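Local atomic coordinates of putative ATP binding component of ABC-transporter (Escherichia coli, PDB entry 2R5O), a protein that probably powers the export of O-antigen polysaccharide as the ATP-binding part of an ABC transporter, its C-terminal domain, described here, binding the carbohydrate. Residues A[92-97]-A[159-164]; A[28-31]-A[35-38]. All blocks are in the same frame, centred on the assembly; numbering follows the deposited sequence.

Contact 2 comes first along the chain and closes before contact 1 opens, so the two lie in series, with centres 13 Å apart. Contact 1 joins strands 84-95 and 153-169, which belong to one mixed sheet of the immunoglobulin-like domain. Contact 2 folds the loop before strand 41-43 upon itself. They meet at strand 153-169: Tyr30 OH and Ser163 OG are 2.7 Å apart, a probable hydrogen bond, and Arg37 N reaches Ser163 O at 2.8 Å, probably another. Residues 159-164 thus face strand 84-95 through Tyr161 and Asp162 and the N-terminal loop through Arg160 and Ser163, tying that loop to strand 153-169.

Contact 1 of 2, residues A[92-97]-A[159-164]; sequences LIKTLD and RRYDSI
Lys94 reaches over to Tyr161 and ends on its phenol oxygen. Starting at CB, which points toward residues 159-164, the chain runs through CG without meeting them. CG lies anti to the carbonyl carbon (chi1 -55°), and the chain stays extended until a bend at chi3, 75°, turns its end to the phenol. CD makes the first contacts, at 3.9 Å from Asp162 OD1 and about as far from Tyr161 OH. CE closes a little further on Tyr161 OH, and NZ then gives it a hydrogen bond of 2.6 Å, arriving at the ring's edge, near its plane. A water, held 2.8 Å from Asp162 OD2, also receives a weak bond from Lys94 NZ; ammonium and carboxylate are therefore linked through solvent, their charged atoms NZ and OD2 staying 5.1 Å apart.

In the immunoglobulin fold of this carbohydrate-binding domain, strand 137-147 lies between the two partners: Leu92 and Lys94 pair with it through backbone hydrogen bonds, while Ser142 OG accepts a hydrogen bond from the backbone N of Asp162. The chain turns a corner at Asp162, whose CG sits over the centre of the Tyr161 ring, 3.8 Å above its plane. Further along the ring's edge, Leu92 sends its CD1 methyl to Tyr161 CD1 at 4.0 Å.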
loop_
_atom_site.group_PDB
_atom_site.type_symbol
_atom_site.label_atom_id
_atom_site.label_comp_id
_atom_site.label_asym_id
_atom_site.label_seq_id
_atom_site.Cartn_x
_atom_site.Cartn_y
_atom_site.Cartn_z
ATOM N N LEU A 92 -8.267 -11.566 -2.859
ATOM C CA LEU A 92 -6.848 -11.414 -3.172
ATOM C C LEU A 92 -6.740 -10.348 -4.265
ATOM O O LEU A 92 -7.547 -10.315 -5.164
ATOM C CB LEU A 92 -6.219 -12.707 -3.692
ATOM C CG LEU A 92 -6.431 -13.986 -2.885
ATOM C CD1 LEU A 92 -5.941 -15.192 -3.727
ATOM C CD2 LEU A 92 -5.701 -13.943 -1.568
ATOM N N ILE A 93 -5.701 -9.512 -4.176
ATOM C CA ILE A 93 -5.384 -8.513 -5.183
ATOM C C ILE A 93 -3.908 -8.675 -5.524
ATOM O O ILE A 93 -3.055 -8.683 -4.630
ATOM C CB ILE A 93 -5.694 -7.087 -4.700
ATOM C CG1 ILE A 93 -7.177 -6.947 -4.299
ATOM C CG2 ILE A 93 -5.316 -6.073 -5.775
ATOM C CD1 ILE A 93 -7.530 -5.602 -3.680
ATOM N N LYS A 94 -3.630 -8.758 -6.820
ATOM C CA LYS A 94 -2.285 -9.012 -7.323
ATOM C C LYS A 94 -2.007 -8.098 -8.508
ATOM O O LYS A 94 -2.924 -7.602 -9.166
ATOM C CB LYS A 94 -2.133 -10.480 -7.746
ATOM C CG LYS A 94 -2.483 -11.465 -6.628
ATOM C CD LYS A 94 -2.325 -12.962 -6.977
ATOM C CE LYS A 94 -0.888 -13.384 -7.015
ATOM N NZ LYS A 94 -0.821 -14.872 -7.134
ATOM N N THR A 95 -0.729 -7.852 -8.780
ATOM C CA THR A 95 -0.348 -7.181 -10.023
ATOM C C THR A 95 -0.433 -8.186 -11.169
ATOM O O THR A 95 -0.547 -9.392 -10.963
ATOM C CB THR A 95 1.101 -6.660 -10.000
ATOM O OG1 THR A 95 1.991 -7.772 -9.950
ATOM C CG2 THR A 95 1.344 -5.676 -8.841
ATOM N N LEU A 96 -0.289 -7.696 -12.400
ATOM C CA LEU A 96 -0.246 -8.577 -13.588
ATOM C C LEU A 96 0.929 -9.525 -13.593
ATOM O O LEU A 96 0.789 -10.627 -14.097
ATOM C CB LEU A 96 -0.252 -7.759 -14.883
ATOM C CG LEU A 96 -1.448 -6.818 -15.067
ATOM C CD1 LEU A 96 -1.285 -6.094 -16.399
ATOM C CD2 LEU A 96 -2.765 -7.605 -15.041
ATOM N N ASP A 97 2.072 -9.123 -13.038
ATOM C CA ASP A 97 3.256 -10.002 -12.994
ATOM C C ASP A 97 3.345 -10.887 -11.744
ATOM O O ASP A 97 4.369 -11.543 -11.507
ATOM C CB ASP A 97 4.557 -9.217 -13.256
ATOM C CG ASP A 97 4.635 -7.904 -12.508
ATOM O OD1 ASP A 97 3.777 -7.632 -11.647
ATOM O OD2 ASP A 97 5.569 -7.126 -12.789
ATOM N N ARG A 159 -13.331 -20.941 -5.455
ATOM C CA ARG A 159 -12.235 -19.979 -5.420
ATOM C C ARG A 159 -12.069 -19.470 -6.830
ATOM O O ARG A 159 -11.674 -20.230 -7.722
ATOM C CB ARG A 159 -10.962 -20.655 -4.925
ATOM C CG ARG A 159 -11.144 -21.372 -3.578
ATOM C CD ARG A 159 -11.551 -20.423 -2.418
ATOM N NE ARG A 159 -10.493 -19.460 -2.269
ATOM C CZ ARG A 159 -9.483 -19.549 -1.429
ATOM N NH1 ARG A 159 -9.513 -20.393 -0.390
ATOM N NH2 ARG A 159 -8.480 -18.710 -1.585
ATOM N N ARG A 160 -12.414 -18.218 -7.064
ATOM C CA ARG A 160 -12.431 -17.627 -8.413
ATOM C C ARG A 160 -11.190 -16.761 -8.569
ATOM O O ARG A 160 -11.229 -15.528 -8.411
ATOM C CB ARG A 160 -13.761 -16.941 -8.656
ATOM C CG ARG A 160 -14.889 -17.953 -8.471
ATOM C CD ARG A 160 -16.228 -17.626 -9.098
ATOM N NE ARG A 160 -16.148 -17.676 -10.556
ATOM C CZ ARG A 160 -17.212 -17.773 -11.336
ATOM N NH1 ARG A 160 -18.415 -17.844 -10.818
ATOM N NH2 ARG A 160 -17.062 -17.782 -12.649
ATOM N N TYR A 161 -10.071 -17.446 -8.797
ATOM C CA TYR A 161 -8.758 -16.844 -8.677
ATOM C C TYR A 161 -8.435 -16.059 -9.958
ATOM O O TYR A 161 -8.641 -16.525 -11.083
ATOM C CB TYR A 161 -7.746 -17.961 -8.451
ATOM C CG TYR A 161 -6.308 -17.557 -8.396
ATOM C CD1 TYR A 161 -5.790 -16.839 -7.336
ATOM C CD2 TYR A 161 -5.432 -17.978 -9.386
ATOM C CE1 TYR A 161 -4.413 -16.513 -7.305
ATOM C CE2 TYR A 161 -4.111 -17.660 -9.361
ATOM C CZ TYR A 161 -3.609 -16.937 -8.343
ATOM O OH TYR A 161 -2.255 -16.663 -8.354
ATOM N N ASP A 162 -7.933 -14.836 -9.763
ATOM C CA ASP A 162 -7.555 -13.918 -10.830
ATOM C C ASP A 162 -8.684 -13.806 -11.844
ATOM O O ASP A 162 -8.490 -13.877 -13.061
ATOM C CB ASP A 162 -6.261 -14.348 -11.522
ATOM C CG ASP A 162 -5.009 -14.122 -10.684
ATOM O OD1 ASP A 162 -5.042 -13.407 -9.696
ATOM O OD2 ASP A 162 -3.961 -14.698 -11.098
ATOM N N SER A 163 -9.892 -13.604 -11.320
ATOM C CA SER A 163 -11.097 -13.657 -12.132
ATOM C C SER A 163 -11.651 -12.320 -12.570
ATOM O O SER A 163 -12.566 -12.314 -13.407
ATOM C CB SER A 163 -12.169 -14.439 -11.392
ATOM O OG SER A 163 -12.474 -13.827 -10.133
ATOM N N ILE A 164 -11.115 -11.223 -12.049
ATOM C CA ILE A 164 -11.609 -9.897 -12.383
ATOM C C ILE A 164 -10.412 -8.973 -12.606
ATOM O O ILE A 164 -9.439 -9.022 -11.828
ATOM C CB ILE A 164 -12.529 -9.351 -11.252
ATOM C CG1 ILE A 164 -13.779 -10.240 -11.065
ATOM C CG2 ILE A 164 -12.916 -7.889 -11.510
ATOM C CD1 ILE A 164 -14.440 -10.081 -9.705
HETATM O O HOH W 1 -1.410 -13.944 -10.296
#

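Contact 2 of 2, residues A[28-31]-A[35-38]; sequences DVYH and GYRP
Tyr36 lays its ring against the backbone of His31, with the alpha carbon of the histidine standing over the middle of the ring. This is a CH-pi contact: His31 CA is 3.5 Å from the centroid of the Tyr36 ring and only 9° off its normal. Tyr36 contributes the most buried surface of the contact, and all six ring carbons lie close to Tyr30 or His31. CD2 lies 3.3 Å from His31 O, CE2 is 3.7 Å from His31 CB, and the CD1 and CE1 corner turns to Tyr30. The CG of Tyr36 is anti to its backbone N (chi1 173°), which carries the ring across the gap to His31.

His31 comes next in buried area, through CA, CB and its carbonyl oxygen. The imidazole takes no part, since its CG is set between backbone N and carbonyl carbon (chi1 72°) and its end leads away from Tyr36.

Tyr30 completes the trio. Its side chain crosses that of Tyr36 at about a right angle, and Tyr30 CD2 reaches Tyr36 CD1 at 3.7 Å. The Tyr30 ring offers its edge here, with Tyr36 CE1 near its plane.

No hydrogen bond joins the two segments; both phenol oxygens find their partners outside them, Tyr30 OH at Ser163 OG and Tyr36 OH at Glu40 OE1. Residues 30-31 open a 3-10 segment, and from there the chain doubles back within a few residues ahead of strand 41-43. The compact loop lies over both sheets of the immunoglobulin-like domain: Tyr30 makes a cation-pi contact with Arg160 and meets Phe143 of strand 137-147, while both tyrosines touch strands 48-57 and 153-169.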
loop_
_atom_site.group_PDB
_atom_site.type_symbol
_atom_site.label_atom_id
_atom_site.label_comp_id
_atom_site.label_asym_id
_atom_site.label_seq_id
_atom_site.Cartn_x
_atom_site.Cartn_y
_atom_site.Cartn_z
ATOM N N ASP A 28 -25.469 -18.773 -12.076
ATOM C CA ASP A 28 -24.066 -18.337 -12.028
ATOM C C ASP A 28 -23.838 -17.345 -13.173
ATOM O O ASP A 28 -23.543 -17.746 -14.309
ATOM C CB ASP A 28 -23.146 -19.570 -12.087
ATOM C CG ASP A 28 -21.698 -19.239 -11.869
ATOM O OD1 ASP A 28 -21.312 -18.056 -11.931
ATOM O OD2 ASP A 28 -20.919 -20.179 -11.636
ATOM N N VAL A 29 -24.044 -16.058 -12.881
ATOM C CA VAL A 29 -23.915 -14.985 -13.863
ATOM C C VAL A 29 -22.619 -14.170 -13.711
ATOM O O VAL A 29 -22.423 -13.160 -14.373
ATOM C CB VAL A 29 -25.143 -14.047 -13.816
ATOM C CG1 VAL A 29 -26.410 -14.835 -14.118
ATOM C CG2 VAL A 29 -25.271 -13.347 -12.500
ATOM N N TYR A 30 -21.724 -14.644 -12.853
ATOM C CA TYR A 30 -20.445 -13.990 -12.579
ATOM C C TYR A 30 -19.709 -13.608 -13.858
ATOM O O TYR A 30 -19.183 -12.497 -13.992
ATOM C CB TYR A 30 -19.637 -14.955 -11.725
ATOM C CG TYR A 30 -18.394 -14.472 -11.019
ATOM C CD1 TYR A 30 -18.381 -14.289 -9.628
ATOM C CD2 TYR A 30 -17.201 -14.281 -11.708
ATOM C CE1 TYR A 30 -17.241 -13.939 -8.962
ATOM C CE2 TYR A 30 -16.040 -13.915 -11.034
ATOM C CZ TYR A 30 -16.065 -13.758 -9.650
ATOM O OH TYR A 30 -14.914 -13.448 -8.963
ATOM N N HIS A 31 -19.689 -14.544 -14.807
ATOM C CA HIS A 31 -18.936 -14.394 -16.041
ATOM C C HIS A 31 -19.499 -13.293 -16.946
ATOM O O HIS A 31 -18.829 -12.899 -17.908
ATOM C CB HIS A 31 -18.895 -15.719 -16.798
ATOM C CG HIS A 31 -20.190 -16.103 -17.422
ATOM N ND1 HIS A 31 -21.193 -16.791 -16.771
ATOM C CD2 HIS A 31 -20.652 -15.850 -18.664
ATOM C CE1 HIS A 31 -22.214 -16.953 -17.601
ATOM N NE2 HIS A 31 -21.909 -16.396 -18.753
ATOM N N GLY A 35 -15.492 -6.413 -16.205
ATOM C CA GLY A 35 -14.204 -6.753 -15.645
ATOM C C GLY A 35 -13.945 -8.241 -15.525
ATOM O O GLY A 35 -12.831 -8.631 -15.179
ATOM N N TYR A 36 -14.922 -9.096 -15.809
ATOM C CA TYR A 36 -14.690 -10.529 -15.684
ATOM C C TYR A 36 -13.587 -10.967 -16.641
ATOM O O TYR A 36 -13.539 -10.546 -17.796
ATOM C CB TYR A 36 -15.959 -11.321 -15.986
ATOM C CG TYR A 36 -15.681 -12.802 -16.030
ATOM C CD1 TYR A 36 -15.490 -13.514 -14.857
ATOM C CD2 TYR A 36 -15.608 -13.488 -17.236
ATOM C CE1 TYR A 36 -15.178 -14.857 -14.868
ATOM C CE2 TYR A 36 -15.313 -14.840 -17.273
ATOM C CZ TYR A 36 -15.097 -15.516 -16.082
ATOM O OH TYR A 36 -14.788 -16.859 -16.145
ATOM N N ARG A 37 -12.710 -11.834 -16.155
ATOM C CA ARG A 37 -11.627 -12.385 -16.951
ATOM C C ARG A 37 -11.912 -13.833 -17.332
ATOM O O ARG A 37 -11.910 -14.697 -16.449
ATOM C CB ARG A 37 -10.329 -12.353 -16.153
ATOM C CG ARG A 37 -9.890 -10.976 -15.770
ATOM C CD ARG A 37 -8.551 -10.997 -15.072
ATOM N NE ARG A 37 -7.454 -11.189 -16.010
ATOM C CZ ARG A 37 -6.600 -12.204 -16.023
ATOM N NH1 ARG A 37 -6.687 -13.207 -15.163
ATOM N NH2 ARG A 37 -5.634 -12.205 -16.946
ATOM N N PRO A 38 -12.056 -14.122 -18.630
ATOM C CA PRO A 38 -12.121 -15.524 -19.040
ATOM C C PRO A 38 -10.880 -16.335 -18.671
ATOM O O PRO A 38 -10.938 -17.565 -18.659
ATOM C CB PRO A 38 -12.275 -15.428 -20.559
ATOM C CG PRO A 38 -12.918 -14.105 -20.795
ATOM C CD PRO A 38 -12.290 -13.209 -19.763
#